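Local coordinates for protein chinitase A (Streptomyces coelicolor, PDB 3EBV) that probably hydrolyses internal glycosidic bonds of chitin through its family 18 glycosyl hydrolase catalytic domain, the part of the longer protein described here, at residues G212-A215 with P216-G220; P126-M129 with T130-L133; N50-S53 with A54-G58. All blocks are in the same frame, centred on the assembly; numbering follows the deposited sequence.

Three local contacts illustrate how a TIM-barrel domain settles two of its connecting loops and the first turns of one helix. From the N terminus, contact 3 comes first, folding the loop that leads from strand 47-48 to helix 61-73. Contact 2 follows, in the first turns of helix 126-140, within the beta-alpha-beta unit formed with strands 115-120 and 145-148. Contact 1 comes last, closing the turn from helix 199-210 into strand 219-224. The three stand in series, none nested in or crossing another. Contacts 1 and 2 have centres about 20 Å apart, whereas contacts 1 and 3 lie on opposite sides of the chain's centre, about 36 Å apart.

Contact 1: G212-A215 with P216-G220; sequences GGLA and PSQVG
A215 and Q218 grip each other twice in the turn that carries the TIM barrel from helix 199-210 into strand 219-224, an example of a loop closed by one side chain and one backbone bond. The polar contacts come first. The side-chain carbonyl of Q218 reaches back to the main chain, with A215 N donating to Q218 OE1 at 3.0 Å; the donor lies in the plane of that side-chain carbonyl, on a lone pair, and the N-H...O angle is 160°. The return bond runs from Q218 N to A215 O at 2.8 Å, the donor standing well above the carbonyl plane. Beyond CG the Q218 chain is extended, with CG beside its own backbone N (chi1 -67°), and this carries the amide back alongside A215. The other end of that amide is held too: NE2 donates to the backbone oxygens of K170 and L173, which probably fixes the rotation of the amide. A further backbone bond, V219 N to P216 O, tightens the short 3-10 segment 216-217.

The apolar contacts are few. L214 crosses the Q218 side chain at about a right angle, while its CB meets V219 CG2 at 4.2 Å. L214 also packs on F163 and L167 of helix 161-168, and V219 on L210 of helix 199-210, so the turn is wedged between two helices of the barrel's outer layer. The same methyl, V219 CG2, comes 3.7 Å from A215 O, the oxygen that accepts from Q218 N.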
ATOM      1  N   GLY A 212     -15.156   6.284   9.400  1.00 12.38           N
ATOM      2  CA  GLY A 212     -15.850   5.033   9.221  1.00 12.08           C
ATOM      3  C   GLY A 212     -15.289   3.867  10.027  1.00 11.73           C
ATOM      4  O   GLY A 212     -15.579   2.722   9.711  1.00 14.10           O
ATOM      5  N   GLY A 213     -14.476   4.184  11.020  1.00 10.94           N
ATOM      6  CA  GLY A 213     -14.033   3.166  11.997  1.00 12.01           C
ATOM      7  C   GLY A 213     -12.573   2.759  11.933  1.00 13.82           C
ATOM      8  O   GLY A 213     -12.142   1.924  12.734  1.00 14.17           O
ATOM      9  N   LEU A 214     -11.808   3.311  11.000  1.00 11.94           N
ATOM     10  CA  LEU A 214     -10.343   3.102  10.951  1.00 12.32           C
ATOM     11  C   LEU A 214      -9.649   4.170  11.773  1.00 12.91           C
ATOM     12  O   LEU A 214     -10.067   5.352  11.764  1.00 14.56           O
ATOM     13  CB  LEU A 214      -9.831   3.088   9.506  1.00 12.00           C
ATOM     14  CG  LEU A 214     -10.381   1.926   8.670  1.00 13.49           C
ATOM     15  CD1 LEU A 214      -9.893   2.106   7.242  1.00 16.13           C
ATOM     16  CD2 LEU A 214      -9.925   0.557   9.209  1.00 16.21           C
ATOM     17  N   ALA A 215      -8.605   3.782  12.511  1.00 11.19           N
ATOM     18  CA  ALA A 215      -7.810   4.759  13.264  1.00 11.84           C
ATOM     19  C   ALA A 215      -6.987   5.637  12.282  1.00 11.95           C
ATOM     20  O   ALA A 215      -6.678   5.194  11.164  1.00 11.78           O
ATOM     21  CB  ALA A 215      -6.846   4.043  14.253  1.00 12.95           C
ATOM     22  N   PRO A 216      -6.631   6.854  12.685  1.00 11.64           N
ATOM     23  CA  PRO A 216      -5.815   7.686  11.790  1.00 11.50           C
ATOM     24  C   PRO A 216      -4.521   6.985  11.392  1.00 11.38           C
ATOM     25  O   PRO A 216      -4.073   7.133  10.247  1.00 11.49           O
ATOM     26  CB  PRO A 216      -5.572   8.961  12.613  1.00 12.34           C
ATOM     27  CG  PRO A 216      -6.831   9.050  13.469  1.00 13.44           C
ATOM     28  CD  PRO A 216      -7.074   7.613  13.883  1.00 12.22           C
ATOM     29  N   SER A 217      -3.905   6.223  12.307  1.00 11.45           N
ATOM     30  CA  SER A 217      -2.677   5.528  11.967  1.00 11.77           C
ATOM     31  C   SER A 217      -2.896   4.441  10.932  1.00 11.36           C
ATOM     32  O   SER A 217      -1.897   3.861  10.445  1.00 13.06           O
ATOM     33  CB  SER A 217      -2.050   4.853  13.196  1.00 13.22           C
ATOM     34  OG  SER A 217      -2.944   3.914  13.722  1.00 16.22           O
ATOM     35  N   GLN A 218      -4.160   4.153  10.606  1.00 10.71           N
ATOM     36  CA  GLN A 218      -4.465   3.092   9.641  1.00 10.13           C
ATOM     37  C   GLN A 218      -4.856   3.657   8.258  1.00 10.45           C
ATOM     38  O   GLN A 218      -5.302   2.891   7.408  1.00 10.90           O
ATOM     39  CB  GLN A 218      -5.592   2.184  10.160  1.00 10.29           C
ATOM     40  CG  GLN A 218      -5.098   1.407  11.375  1.00 12.17           C
ATOM     41  CD  GLN A 218      -6.183   0.618  12.042  1.00 12.72           C
ATOM     42  OE1 GLN A 218      -7.303   1.096  12.275  1.00 13.26           O
ATOM     43  NE2 GLN A 218      -5.834  -0.618  12.416  1.00 12.45           N
ATOM     44  N   VAL A 219      -4.651   4.964   8.053  1.00  9.16           N
ATOM     45  CA  VAL A 219      -5.039   5.601   6.772  1.00  9.03           C
ATOM     46  C   VAL A 219      -3.823   6.274   6.135  1.00  8.97           C
ATOM     47  O   VAL A 219      -3.145   7.083   6.781  1.00  9.76           O
ATOM     48  CB  VAL A 219      -6.147   6.648   7.013  1.00  9.42           C
ATOM     49  CG1 VAL A 219      -6.515   7.390   5.701  1.00 10.02           C
ATOM     50  CG2 VAL A 219      -7.415   5.964   7.583  1.00 10.25           C
ATOM     51  N   GLY A 220      -3.518   5.850   4.892  1.00  8.66           N
ATOM     52  CA  GLY A 220      -2.367   6.409   4.139  1.00  8.59           C
ATOM     53  C   GLY A 220      -2.854   6.885   2.766  1.00  8.14           C
ATOM     54  O   GLY A 220      -3.760   6.281   2.175  1.00  8.77           O
TER

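Contact 2: P126-M129 with T130-L133; sequences PTYM and TQAL
Y128 runs alongside Q131, the two side chains heading in one direction, and the ring atom CD1 of Y128 comes 3.7 Å from Q131 OE1. The amide plane is turned 55° from the ring. Q131 NE2 donates to S94 OG. The methyl CG2 of T127 rests 3.5 Å over one face of the Y128 ring, displaced from its centre toward the outer atoms.

A different kind of contact holds T130. Its hydroxyl, lying beside its own backbone N (chi1 -62°), donates to P126 O at 2.7 Å from a position tilted 16° from the carbonyl plane. T130 N gives the same oxygen a second bond, at 3.1 Å and from above that plane, and T130 OG1 also pairs with N168 ND2. This is the opening of helix 126-140, the connecting helix of a beta-alpha-beta unit in the TIM barrel. Further backbone bonds follow one another along it, that from Q131 N to T127 O being weak.

Toward the barrel, the selenomethionine M129 bends at both outer torsions and brings SE to L133 CG at 3.9 Å and to A132 CB at 4.3 Å. L133 touches I118 and M129 touches L120, both on strand 115-120, while A132 meets F100 of helix 94-111.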
ATOM      1  N   PRO A 126     -14.853 -10.542   1.724  1.00 12.13           N
ATOM      2  CA  PRO A 126     -14.502 -10.317   3.134  1.00 12.37           C
ATOM      3  C   PRO A 126     -14.686 -11.547   4.033  1.00 11.61           C
ATOM      4  O   PRO A 126     -13.973 -11.676   5.037  1.00 13.23           O
ATOM      5  CB  PRO A 126     -15.446  -9.185   3.591  1.00 13.04           C
ATOM      6  CG  PRO A 126     -16.481  -9.111   2.540  1.00 15.86           C
ATOM      7  CD  PRO A 126     -15.955  -9.696   1.253  1.00 12.99           C
ATOM      8  N   THR A 127     -15.605 -12.441   3.649  1.00 11.04           N
ATOM      9  CA  THR A 127     -15.811 -13.635   4.481  1.00 11.58           C
ATOM     10  C   THR A 127     -14.503 -14.425   4.472  1.00 13.01           C
ATOM     11  O   THR A 127     -14.031 -14.833   5.548  1.00 14.71           O
ATOM     12  CB  THR A 127     -16.992 -14.459   3.964  1.00 12.00           C
ATOM     13  OG1 THR A 127     -18.211 -13.741   4.168  1.00 12.69           O
ATOM     14  CG2 THR A 127     -17.093 -15.823   4.701  1.00 12.06           C
ATOM     15  N   TYR A 128     -13.901 -14.639   3.294  1.00 12.42           N
ATOM     16  CA  TYR A 128     -12.750 -15.573   3.208  1.00 11.66           C
ATOM     17  C   TYR A 128     -11.401 -14.873   3.385  1.00 11.69           C
ATOM     18  O   TYR A 128     -10.470 -15.437   3.948  1.00 12.52           O
ATOM     19  CB  TYR A 128     -12.839 -16.511   1.979  1.00 11.29           C
ATOM     20  CG  TYR A 128     -14.103 -17.317   2.147  1.00 12.67           C
ATOM     21  CD1 TYR A 128     -14.138 -18.324   3.103  1.00 13.09           C
ATOM     22  CD2 TYR A 128     -15.279 -16.987   1.483  1.00 13.54           C
ATOM     23  CE1 TYR A 128     -15.307 -19.014   3.335  1.00 12.01           C
ATOM     24  CE2 TYR A 128     -16.484 -17.688   1.725  1.00 13.33           C
ATOM     25  CZ  TYR A 128     -16.453 -18.696   2.685  1.00 13.70           C
ATOM     26  OH  TYR A 128     -17.603 -19.391   3.005  1.00 14.75           O
HETATM   27  N   MSE A 129     -11.326 -13.601   2.976  1.00 11.40           N
HETATM   28  CA  MSE A 129     -10.082 -12.899   3.249  1.00 10.70           C
HETATM   29  C   MSE A 129      -9.880 -12.627   4.756  1.00  9.80           C
HETATM   30  O   MSE A 129      -8.752 -12.637   5.278  1.00 11.03           O
HETATM   31  CB  MSE A 129     -10.008 -11.562   2.477  1.00 11.37           C
HETATM   32  CG  MSE A 129      -8.657 -10.809   2.659  1.00 12.09           C
HETATM   33 SE   MSE A 129      -7.024 -11.888   2.216  1.00 17.95          SE
HETATM   34  CE  MSE A 129      -7.100 -11.768   0.243  1.00 14.05           C
ATOM     35  N   THR A 130     -10.980 -12.387   5.506  1.00 10.77           N
ATOM     36  CA  THR A 130     -10.840 -12.210   6.954  1.00 11.14           C
ATOM     37  C   THR A 130     -10.324 -13.532   7.572  1.00 10.51           C
ATOM     38  O   THR A 130      -9.387 -13.511   8.359  1.00 11.75           O
ATOM     39  CB  THR A 130     -12.194 -11.787   7.613  1.00 11.15           C
ATOM     40  OG1 THR A 130     -12.602 -10.508   7.051  1.00 11.55           O
ATOM     41  CG2 THR A 130     -12.046 -11.666   9.126  1.00 11.16           C
ATOM     42  N   GLN A 131     -10.926 -14.643   7.144  1.00 12.16           N
ATOM     43  CA  GLN A 131     -10.471 -15.940   7.663  1.00 12.29           C
ATOM     44  C   GLN A 131      -8.993 -16.158   7.324  1.00 13.05           C
ATOM     45  O   GLN A 131      -8.206 -16.563   8.195  1.00 13.43           O
ATOM     46  CB  GLN A 131     -11.299 -17.027   7.037  1.00 12.03           C
ATOM     47  CG  GLN A 131     -10.857 -18.459   7.502  1.00 12.06           C
ATOM     48  CD  GLN A 131     -11.685 -19.559   6.875  1.00 12.45           C
ATOM     49  OE1 GLN A 131     -12.839 -19.374   6.457  1.00 13.52           O
ATOM     50  NE2 GLN A 131     -11.081 -20.772   6.827  1.00 14.83           N
ATOM     51  N   ALA A 132      -8.629 -15.844   6.075  1.00 12.78           N
ATOM     52  CA  ALA A 132      -7.232 -16.031   5.620  1.00 12.20           C
ATOM     53  C   ALA A 132      -6.253 -15.195   6.447  1.00 12.29           C
ATOM     54  O   ALA A 132      -5.185 -15.658   6.872  1.00 12.92           O
ATOM     55  CB  ALA A 132      -7.100 -15.710   4.140  1.00 13.29           C
ATOM     56  N   LEU A 133      -6.619 -13.935   6.673  1.00 11.39           N
ATOM     57  CA  LEU A 133      -5.728 -13.052   7.409  1.00 11.85           C
ATOM     58  C   LEU A 133      -5.573 -13.465   8.896  1.00 11.81           C
ATOM     59  O   LEU A 133      -4.497 -13.291   9.482  1.00 13.38           O
ATOM     60  CB  LEU A 133      -6.166 -11.561   7.290  1.00 11.76           C
ATOM     61  CG  LEU A 133      -5.959 -11.002   5.873  1.00 12.00           C
ATOM     62  CD1 LEU A 133      -6.595  -9.588   5.827  1.00 12.18           C
ATOM     63  CD2 LEU A 133      -4.490 -10.955   5.458  1.00 12.16           C
TER

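Contact 3: N50-S53 with A54-G58; sequences NLDS and AGLGG
The carbonyl of S53 draws the loop back on itself, its oxygen taking bonds from L56 N at 3.3 Å and G58 N at 2.7 Å, which come from opposite faces of the carbonyl plane. A type I beta turn from A54 to G57 lies within this fold, and D52 is the centre of an inverse gamma turn just before it.

The D52 carboxylate reaches forward, CG anti to its backbone N (chi1 -175°), and OD1 accepts a weak bond from G55 N at 3.2 Å. OD2 lies 3.5 Å from G55 CA, where a side chain would collide with it, so glycine fits the site. With an alanine in place of D52, G55 N would probably lose its weak carboxylate partner and a gap open beside G55 CA. L56 N also makes a weak bond to D52 O at 3.0 Å, which brings L56 CG to 3.1 Å from D52 O, while L51 and L56 meet through their CD1 methyls at 4.1 Å.

Both leucines pack on W11 of strand 6-12, and S53 OG bonds to Y59 O. The loop is thus fastened on its way from strand 47-48 to helix 61-73, at the surface of the TIM barrel.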
ATOM      1  N   ASN A  50       8.947 -15.287  -7.066  1.00 20.01           N
ATOM      2  CA  ASN A  50      10.087 -15.652  -7.900  1.00 21.06           C
ATOM      3  C   ASN A  50      10.816 -14.367  -8.281  1.00 19.72           C
ATOM      4  O   ASN A  50      10.284 -13.595  -9.104  1.00 18.74           O
ATOM      5  CB  ASN A  50       9.577 -16.364  -9.159  1.00 22.94           C
ATOM      6  CG  ASN A  50       8.923 -17.720  -8.849  1.00 26.10           C
ATOM      7  OD1 ASN A  50       9.534 -18.578  -8.208  1.00 32.28           O
ATOM      8  ND2 ASN A  50       7.687 -17.909  -9.299  1.00 30.05           N
ATOM      9  N   LEU A  51      11.978 -14.142  -7.678  1.00 19.10           N
ATOM     10  CA  LEU A  51      12.758 -12.943  -8.007  1.00 19.79           C
ATOM     11  C   LEU A  51      13.028 -12.918  -9.502  1.00 20.94           C
ATOM     12  O   LEU A  51      13.491 -13.920 -10.061  1.00 21.02           O
ATOM     13  CB  LEU A  51      14.062 -12.885  -7.218  1.00 19.74           C
ATOM     14  CG  LEU A  51      14.967 -11.662  -7.424  1.00 19.90           C
ATOM     15  CD1 LEU A  51      14.270 -10.347  -6.922  1.00 19.87           C
ATOM     16  CD2 LEU A  51      16.283 -11.841  -6.741  1.00 20.66           C
ATOM     17  N   ASP A  52      12.739 -11.790 -10.153  1.00 21.00           N
ATOM     18  CA  ASP A  52      12.959 -11.628 -11.597  1.00 21.74           C
ATOM     19  C   ASP A  52      14.431 -11.292 -11.884  1.00 22.36           C
ATOM     20  O   ASP A  52      14.759 -10.232 -12.423  1.00 21.32           O
ATOM     21  CB  ASP A  52      12.009 -10.545 -12.145  1.00 22.19           C
ATOM     22  CG  ASP A  52      12.069 -10.397 -13.661  1.00 25.47           C
ATOM     23  OD1 ASP A  52      12.516 -11.351 -14.351  1.00 26.73           O
ATOM     24  OD2 ASP A  52      11.658  -9.324 -14.159  1.00 25.87           O
ATOM     25  N   SER A  53      15.315 -12.225 -11.541  1.00 22.55           N
ATOM     26  CA  SER A  53      16.743 -12.043 -11.730  1.00 24.64           C
ATOM     27  C   SER A  53      17.114 -11.567 -13.134  1.00 26.31           C
ATOM     28  O   SER A  53      17.848 -10.588 -13.285  1.00 27.58           O
ATOM     29  CB  SER A  53      17.432 -13.366 -11.412  1.00 23.55           C
ATOM     30  OG  SER A  53      17.358 -13.587 -10.017  1.00 24.73           O
ATOM     31  N   ALA A  54      16.577 -12.255 -14.144  1.00 28.18           N
ATOM     32  CA  ALA A  54      16.841 -11.936 -15.552  1.00 29.60           C
ATOM     33  C   ALA A  54      16.407 -10.515 -15.926  1.00 29.71           C
ATOM     34  O   ALA A  54      17.194  -9.752 -16.496  1.00 31.84           O
ATOM     35  CB  ALA A  54      16.164 -12.947 -16.449  1.00 29.81           C
ATOM     36  N   GLY A  55      15.169 -10.152 -15.596  1.00 28.65           N
ATOM     37  CA  GLY A  55      14.665  -8.828 -15.937  1.00 26.99           C
ATOM     38  C   GLY A  55      15.274  -7.694 -15.119  1.00 26.24           C
ATOM     39  O   GLY A  55      15.118  -6.509 -15.455  1.00 27.06           O
ATOM     40  N   LEU A  56      15.947  -8.040 -14.030  1.00 24.65           N
ATOM     41  CA  LEU A  56      16.518  -7.035 -13.124  1.00 24.16           C
ATOM     42  C   LEU A  56      18.039  -6.990 -13.185  1.00 25.08           C
ATOM     43  O   LEU A  56      18.708  -6.623 -12.208  1.00 24.90           O
ATOM     44  CB  LEU A  56      16.061  -7.259 -11.673  1.00 23.65           C
ATOM     45  CG  LEU A  56      14.536  -7.258 -11.448  1.00 21.86           C
ATOM     46  CD1 LEU A  56      14.254  -7.706 -10.012  1.00 20.52           C
ATOM     47  CD2 LEU A  56      13.959  -5.875 -11.772  1.00 21.86           C
ATOM     48  N   GLY A  57      18.578  -7.370 -14.346  1.00 25.45           N
ATOM     49  CA  GLY A  57      20.020  -7.239 -14.604  1.00 25.66           C
ATOM     50  C   GLY A  57      20.860  -8.254 -13.843  1.00 26.05           C
ATOM     51  O   GLY A  57      22.016  -7.983 -13.498  1.00 26.57           O
ATOM     52  N   GLY A  58      20.282  -9.417 -13.571  1.00 26.10           N
ATOM     53  CA  GLY A  58      21.015 -10.512 -12.938  1.00 26.09           C
ATOM     54  C   GLY A  58      21.100 -10.452 -11.420  1.00 26.67           C
ATOM     55  O   GLY A  58      21.923 -11.121 -10.811  1.00 28.05           O
TER